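Local coordinates for variant surface glycoprotein MITat 1.13 (Trypanosoma brucei, PDB 6Z8H), which probably forms part of the dense surface coat of the trypanosome, whose switching between antigenically distinct versions helps the parasite evade host immunity, at residues A189-A202 and T243-L257. Residues are numbered along the deposited sequence; the frame is centred on the assembly and turned at random.
Sequences AKLITHGHLDATCA and TNNKRAIHSNDADFL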
loop_
_atom_site.group_PDB
_atom_site.type_symbol
_atom_site.label_atom_id
_atom_site.label_comp_id
_atom_site.label_asym_id
_atom_site.label_seq_id
_atom_site.Cartn_x
_atom_site.Cartn_y
_atom_site.Cartn_z
ATOM N N ALA A 189 -2.355 -13.458 -17.414
ATOM C CA ALA A 189 -3.354 -14.228 -18.145
ATOM C C ALA A 189 -4.697 -14.207 -17.428
ATOM O O ALA A 189 -4.771 -14.186 -16.199
ATOM C CB ALA A 189 -2.891 -15.677 -18.342
ATOM N N LYS A 190 -5.772 -14.272 -18.217
ATOM C CA LYS A 190 -7.117 -14.267 -17.658
ATOM C C LYS A 190 -7.524 -15.652 -17.169
ATOM O O LYS A 190 -8.291 -15.762 -16.211
ATOM C CB LYS A 190 -8.101 -13.789 -18.723
ATOM C CG LYS A 190 -8.569 -12.352 -18.586
ATOM C CD LYS A 190 -9.551 -12.018 -19.704
ATOM C CE LYS A 190 -10.539 -10.958 -19.275
ATOM N NZ LYS A 190 -11.187 -10.277 -20.436
ATOM N N LEU A 191 -6.968 -16.689 -17.784
ATOM C CA LEU A 191 -7.177 -18.093 -17.416
ATOM C C LEU A 191 -8.573 -18.682 -17.676
ATOM O O LEU A 191 -8.691 -19.695 -18.366
ATOM C CB LEU A 191 -6.774 -18.374 -15.963
ATOM C CG LEU A 191 -5.362 -17.878 -15.598
ATOM C CD1 LEU A 191 -5.152 -18.091 -14.117
ATOM C CD2 LEU A 191 -4.286 -18.599 -16.388
ATOM N N ILE A 192 -9.629 -18.105 -17.115
ATOM C CA ILE A 192 -10.990 -18.622 -17.263
ATOM C C ILE A 192 -11.831 -17.546 -17.936
ATOM O O ILE A 192 -11.920 -16.408 -17.433
ATOM C CB ILE A 192 -11.593 -19.047 -15.912
ATOM C CG1 ILE A 192 -10.795 -20.212 -15.315
ATOM C CG2 ILE A 192 -13.058 -19.379 -16.085
ATOM C CD1 ILE A 192 -11.247 -20.630 -13.914
ATOM N N THR A 193 -12.384 -17.884 -19.102
ATOM C CA THR A 193 -13.373 -17.067 -19.785
ATOM C C THR A 193 -14.721 -17.757 -20.004
ATOM O O THR A 193 -15.699 -17.072 -20.326
ATOM C CB THR A 193 -12.836 -16.630 -21.156
ATOM O OG1 THR A 193 -12.400 -17.775 -21.899
ATOM C CG2 THR A 193 -11.665 -15.737 -20.992
ATOM N N HIS A 194 -14.809 -19.079 -19.847
ATOM C CA HIS A 194 -16.017 -19.824 -20.164
ATOM C C HIS A 194 -16.225 -20.908 -19.124
ATOM O O HIS A 194 -15.268 -21.516 -18.631
ATOM C CB HIS A 194 -15.936 -20.464 -21.556
ATOM C CG HIS A 194 -15.916 -19.463 -22.663
ATOM N ND1 HIS A 194 -14.759 -18.848 -23.081
ATOM C CD2 HIS A 194 -16.912 -18.947 -23.421
ATOM C CE1 HIS A 194 -15.039 -18.005 -24.058
ATOM N NE2 HIS A 194 -16.337 -18.052 -24.291
ATOM N N GLY A 195 -17.493 -21.185 -18.859
ATOM C CA GLY A 195 -17.888 -22.343 -18.090
ATOM C C GLY A 195 -18.446 -23.359 -19.070
ATOM O O GLY A 195 -19.031 -22.987 -20.080
ATOM N N HIS A 196 -18.265 -24.650 -18.773
ATOM C CA HIS A 196 -18.616 -25.737 -19.681
ATOM C C HIS A 196 -19.548 -26.695 -18.975
ATOM O O HIS A 196 -19.246 -27.186 -17.881
ATOM C CB HIS A 196 -17.357 -26.484 -20.120
ATOM C CG HIS A 196 -16.325 -25.584 -20.709
ATOM N ND1 HIS A 196 -16.584 -24.770 -21.790
ATOM C CD2 HIS A 196 -15.026 -25.377 -20.385
ATOM C CE1 HIS A 196 -15.496 -24.076 -22.088
ATOM N NE2 HIS A 196 -14.537 -24.418 -21.243
ATOM N N LEU A 197 -20.638 -27.008 -19.646
ATOM C CA LEU A 197 -21.539 -28.044 -19.185
ATOM C C LEU A 197 -21.014 -29.346 -19.777
ATOM O O LEU A 197 -21.042 -29.521 -21.005
ATOM C CB LEU A 197 -22.944 -27.737 -19.676
ATOM C CG LEU A 197 -23.949 -28.877 -19.548
ATOM C CD1 LEU A 197 -24.046 -29.403 -18.123
ATOM C CD2 LEU A 197 -25.316 -28.416 -20.052
ATOM N N ASP A 198 -20.382 -30.170 -18.934
ATOM C CA ASP A 198 -19.888 -31.489 -19.330
ATOM C C ASP A 198 -20.989 -32.517 -19.111
ATOM O O ASP A 198 -21.677 -32.508 -18.085
ATOM C CB ASP A 198 -18.654 -31.894 -18.518
ATOM C CG ASP A 198 -17.435 -31.039 -18.830
ATOM O OD1 ASP A 198 -17.248 -30.637 -20.010
ATOM O OD2 ASP A 198 -16.664 -30.788 -17.880
ATOM N N ALA A 199 -21.171 -33.406 -20.094
ATOM C CA ALA A 199 -22.250 -34.380 -20.025
ATOM C C ALA A 199 -21.746 -35.751 -20.430
ATOM O O ALA A 199 -20.892 -35.877 -21.312
ATOM C CB ALA A 199 -23.417 -33.953 -20.913
ATOM N N THR A 200 -22.244 -36.761 -19.719
ATOM C CA THR A 200 -22.015 -38.172 -20.046
ATOM C C THR A 200 -23.315 -38.932 -19.819
ATOM O O THR A 200 -23.914 -38.813 -18.745
ATOM C CB THR A 200 -20.945 -38.792 -19.130
ATOM O OG1 THR A 200 -19.790 -37.925 -19.076
ATOM C CG2 THR A 200 -20.544 -40.181 -19.586
ATOM N N CYS A 201 -23.737 -39.718 -20.817
ATOM C CA CYS A 201 -24.925 -40.557 -20.709
ATOM C C CYS A 201 -24.609 -41.981 -21.129
ATOM O O CYS A 201 -23.720 -42.275 -21.939
ATOM C CB CYS A 201 -26.111 -39.961 -21.472
ATOM S SG CYS A 201 -27.730 -40.801 -21.249
ATOM N N ALA A 202 -25.319 -42.881 -20.525
ATOM C CA ALA A 202 -25.039 -44.260 -20.875
ATOM C C ALA A 202 -26.295 -45.019 -20.548
ATOM O O ALA A 202 -26.665 -45.070 -19.377
ATOM C CB ALA A 202 -23.870 -44.783 -20.057
ATOM N N THR A 243 -22.214 -40.863 -26.658
ATOM C CA THR A 243 -22.753 -40.222 -25.424
ATOM C C THR A 243 -22.104 -40.735 -24.171
ATOM O O THR A 243 -21.899 -39.902 -23.275
ATOM C CB THR A 243 -24.251 -40.478 -25.366
ATOM O OG1 THR A 243 -24.790 -39.188 -25.565
ATOM C CG2 THR A 243 -24.666 -41.234 -24.128
ATOM N N ASN A 244 -21.413 -41.860 -24.234
ATOM C CA ASN A 244 -20.668 -42.478 -23.123
ATOM C C ASN A 244 -19.240 -41.930 -23.004
ATOM O O ASN A 244 -18.462 -42.552 -22.290
ATOM C CB ASN A 244 -20.722 -44.007 -23.217
ATOM C CG ASN A 244 -20.312 -44.602 -24.550
ATOM O OD1 ASN A 244 -20.472 -43.992 -25.596
ATOM N ND2 ASN A 244 -19.843 -45.829 -24.484
ATOM N N ASN A 245 -18.927 -40.821 -23.661
ATOM C CA ASN A 245 -17.678 -40.114 -23.440
ATOM C C ASN A 245 -18.035 -38.747 -22.878
ATOM O O ASN A 245 -18.981 -38.084 -23.327
ATOM C CB ASN A 245 -16.870 -39.974 -24.723
ATOM C CG ASN A 245 -16.711 -41.284 -25.446
ATOM O OD1 ASN A 245 -15.743 -42.030 -25.238
ATOM N ND2 ASN A 245 -17.663 -41.573 -26.305
ATOM N N LYS A 246 -17.290 -38.349 -21.870
ATOM C CA LYS A 246 -17.524 -37.063 -21.239
ATOM C C LYS A 246 -17.093 -35.959 -22.198
ATOM O O LYS A 246 -15.940 -35.933 -22.647
ATOM C CB LYS A 246 -16.746 -37.010 -19.934
ATOM C CG LYS A 246 -17.058 -35.770 -19.128
ATOM C CD LYS A 246 -16.326 -35.765 -17.793
ATOM C CE LYS A 246 -14.815 -35.836 -17.962
ATOM N NZ LYS A 246 -14.084 -35.631 -16.669
ATOM N N ARG A 247 -18.029 -35.087 -22.561
ATOM C CA ARG A 247 -17.719 -33.975 -23.450
ATOM C C ARG A 247 -18.403 -32.691 -22.991
ATOM O O ARG A 247 -19.464 -32.714 -22.368
ATOM C CB ARG A 247 -18.149 -34.273 -24.894
ATOM C CG ARG A 247 -17.475 -35.496 -25.497
ATOM C CD ARG A 247 -16.016 -35.239 -25.684
ATOM N NE ARG A 247 -15.281 -36.278 -26.424
ATOM C CZ ARG A 247 -14.566 -37.244 -25.862
ATOM N NH1 ARG A 247 -14.597 -37.438 -24.553
ATOM N NH2 ARG A 247 -13.874 -38.076 -26.627
ATOM N N ALA A 248 -17.786 -31.568 -23.346
ATOM C CA ALA A 248 -18.346 -30.250 -23.061
ATOM C C ALA A 248 -19.362 -29.929 -24.150
ATOM O O ALA A 248 -18.986 -29.660 -25.299
ATOM C CB ALA A 248 -17.241 -29.194 -23.034
ATOM N N ILE A 249 -20.654 -30.006 -23.816
ATOM C CA ILE A 249 -21.707 -29.875 -24.819
ATOM C C ILE A 249 -22.310 -28.479 -24.905
ATOM O O ILE A 249 -23.126 -28.226 -25.804
ATOM C CB ILE A 249 -22.823 -30.919 -24.613
ATOM C CG1 ILE A 249 -23.590 -30.665 -23.313
ATOM C CG2 ILE A 249 -22.238 -32.333 -24.614
ATOM C CD1 ILE A 249 -24.815 -31.591 -23.167
ATOM N N HIS A 250 -21.957 -27.574 -23.999
ATOM C CA HIS A 250 -22.363 -26.181 -24.115
ATOM C C HIS A 250 -21.409 -25.346 -23.276
ATOM O O HIS A 250 -20.872 -25.823 -22.269
ATOM C CB HIS A 250 -23.806 -25.937 -23.641
ATOM C CG HIS A 250 -24.341 -24.587 -24.015
ATOM N ND1 HIS A 250 -24.951 -24.336 -25.226
ATOM C CD2 HIS A 250 -24.341 -23.410 -23.345
ATOM C CE1 HIS A 250 -25.289 -23.061 -25.292
ATOM N NE2 HIS A 250 -24.948 -22.480 -24.155
ATOM N N SER A 251 -21.210 -24.095 -23.691
ATOM C CA SER A 251 -20.344 -23.179 -22.966
ATOM C C SER A 251 -21.077 -21.877 -22.678
ATOM O O SER A 251 -21.905 -21.428 -23.476
ATOM C CB SER A 251 -19.066 -22.866 -23.760
ATOM O OG SER A 251 -18.190 -23.979 -23.781
ATOM N N ASN A 252 -20.781 -21.290 -21.522
ATOM C CA ASN A 252 -21.324 -20.002 -21.131
ATOM C C ASN A 252 -20.192 -19.093 -20.687
ATOM O O ASN A 252 -19.105 -19.547 -20.326
ATOM C CB ASN A 252 -22.339 -20.138 -19.996
ATOM C CG ASN A 252 -23.611 -20.812 -20.445
ATOM O OD1 ASN A 252 -24.369 -20.270 -21.251
ATOM N ND2 ASN A 252 -23.851 -22.011 -19.944
ATOM N N ASP A 253 -20.471 -17.799 -20.694
ATOM C CA ASP A 253 -19.432 -16.826 -20.394
ATOM C C ASP A 253 -19.159 -16.786 -18.895
ATOM O O ASP A 253 -20.087 -16.745 -18.079
ATOM C CB ASP A 253 -19.836 -15.440 -20.884
ATOM C CG ASP A 253 -19.810 -15.329 -22.386
ATOM O OD1 ASP A 253 -18.929 -15.956 -23.007
ATOM O OD2 ASP A 253 -20.671 -14.615 -22.945
ATOM N N ALA A 254 -17.879 -16.797 -18.535
ATOM C CA ALA A 254 -17.422 -16.808 -17.150
ATOM C C ALA A 254 -16.125 -16.004 -17.045
ATOM O O ALA A 254 -15.070 -16.488 -16.626
ATOM C CB ALA A 254 -17.237 -18.240 -16.653
ATOM N N ASP A 255 -16.215 -14.748 -17.431
ATOM C CA ASP A 255 -15.047 -13.829 -17.380
ATOM C C ASP A 255 -14.903 -13.267 -15.956
ATOM O O ASP A 255 -15.500 -12.236 -15.695
ATOM C CB ASP A 255 -15.212 -12.725 -18.399
ATOM C CG ASP A 255 -14.003 -11.828 -18.449
ATOM O OD1 ASP A 255 -13.082 -12.101 -17.715
ATOM O OD2 ASP A 255 -13.941 -11.019 -19.318
ATOM N N PHE A 256 -14.139 -13.935 -15.111
ATOM C CA PHE A 256 -14.012 -13.526 -13.715
ATOM C C PHE A 256 -13.134 -12.292 -13.560
ATOM O O PHE A 256 -13.487 -11.358 -12.834
ATOM C CB PHE A 256 -13.435 -14.668 -12.894
ATOM C CG PHE A 256 -14.438 -15.766 -12.605
ATOM C CD1 PHE A 256 -15.292 -15.636 -11.534
ATOM C CD2 PHE A 256 -14.532 -16.922 -13.402
ATOM C CE1 PHE A 256 -16.242 -16.626 -11.253
ATOM C CE2 PHE A 256 -15.455 -17.921 -13.099
ATOM C CZ PHE A 256 -16.312 -17.761 -12.028
ATOM N N LEU A 257 -11.989 -12.272 -14.235
ATOM C CA LEU A 257 -11.028 -11.192 -14.017
ATOM C C LEU A 257 -11.425 -9.907 -14.725
ATOM O O LEU A 257 -11.043 -8.810 -14.283
ATOM C CB LEU A 257 -9.640 -11.601 -14.505
ATOM C CG LEU A 257 -8.612 -12.076 -13.470
ATOM C CD1 LEU A 257 -7.372 -12.642 -14.155
ATOM C CD2 LEU A 257 -8.271 -10.965 -12.543
HETATM O O HOH W 1 -11.112 -14.617 -15.644
HETATM O O HOH W 2 -16.120 -14.816 -21.520
#
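H196 and S251 face each other as a non-hydrogen-bonded antiparallel pair: H196 ND1 donates to S251 OG at 2.7 Å, the hydroxyl lying at the ring edge in its plane. Chi1 of -54° sets CG beside the backbone N, and chi2 of -57° turns ND1 across to S251 on the neighbouring strand. On the same face D198 OD1 rests 3.4 Å from A248 CB, while OD2 bonds to T227 OG1 of strand 221-229. On the other face L197 and A199 meet I249, whose CD1 comes 3.6 Å from A199 CB. Paired backbone bonds join G195 to N252 (G195 N to N252 O, 2.7 Å) and A199 to R247; between them I249 N reaches L197 O at 2.9 Å, while buried H250 N finds no partner. Within this chain, strand 247-253 is an outermost strand of a five-stranded antiparallel sheet; 221-229 flanks 194-202 on the other side, where T193 and H194 both face S229 in a classic beta bulge. Beyond the strands, K190 NZ and D255 OD2 form a 3.1 Å salt bridge, D255 OD1 accepting from G258 N, and a water ties the carbonyls of K190 and I192 to L257 N. Second hydrogen bonds hold H196 NE2 to S229 OG and S251 OG to K233 O. N252 ND2 bonds to T155 O of the second subunit.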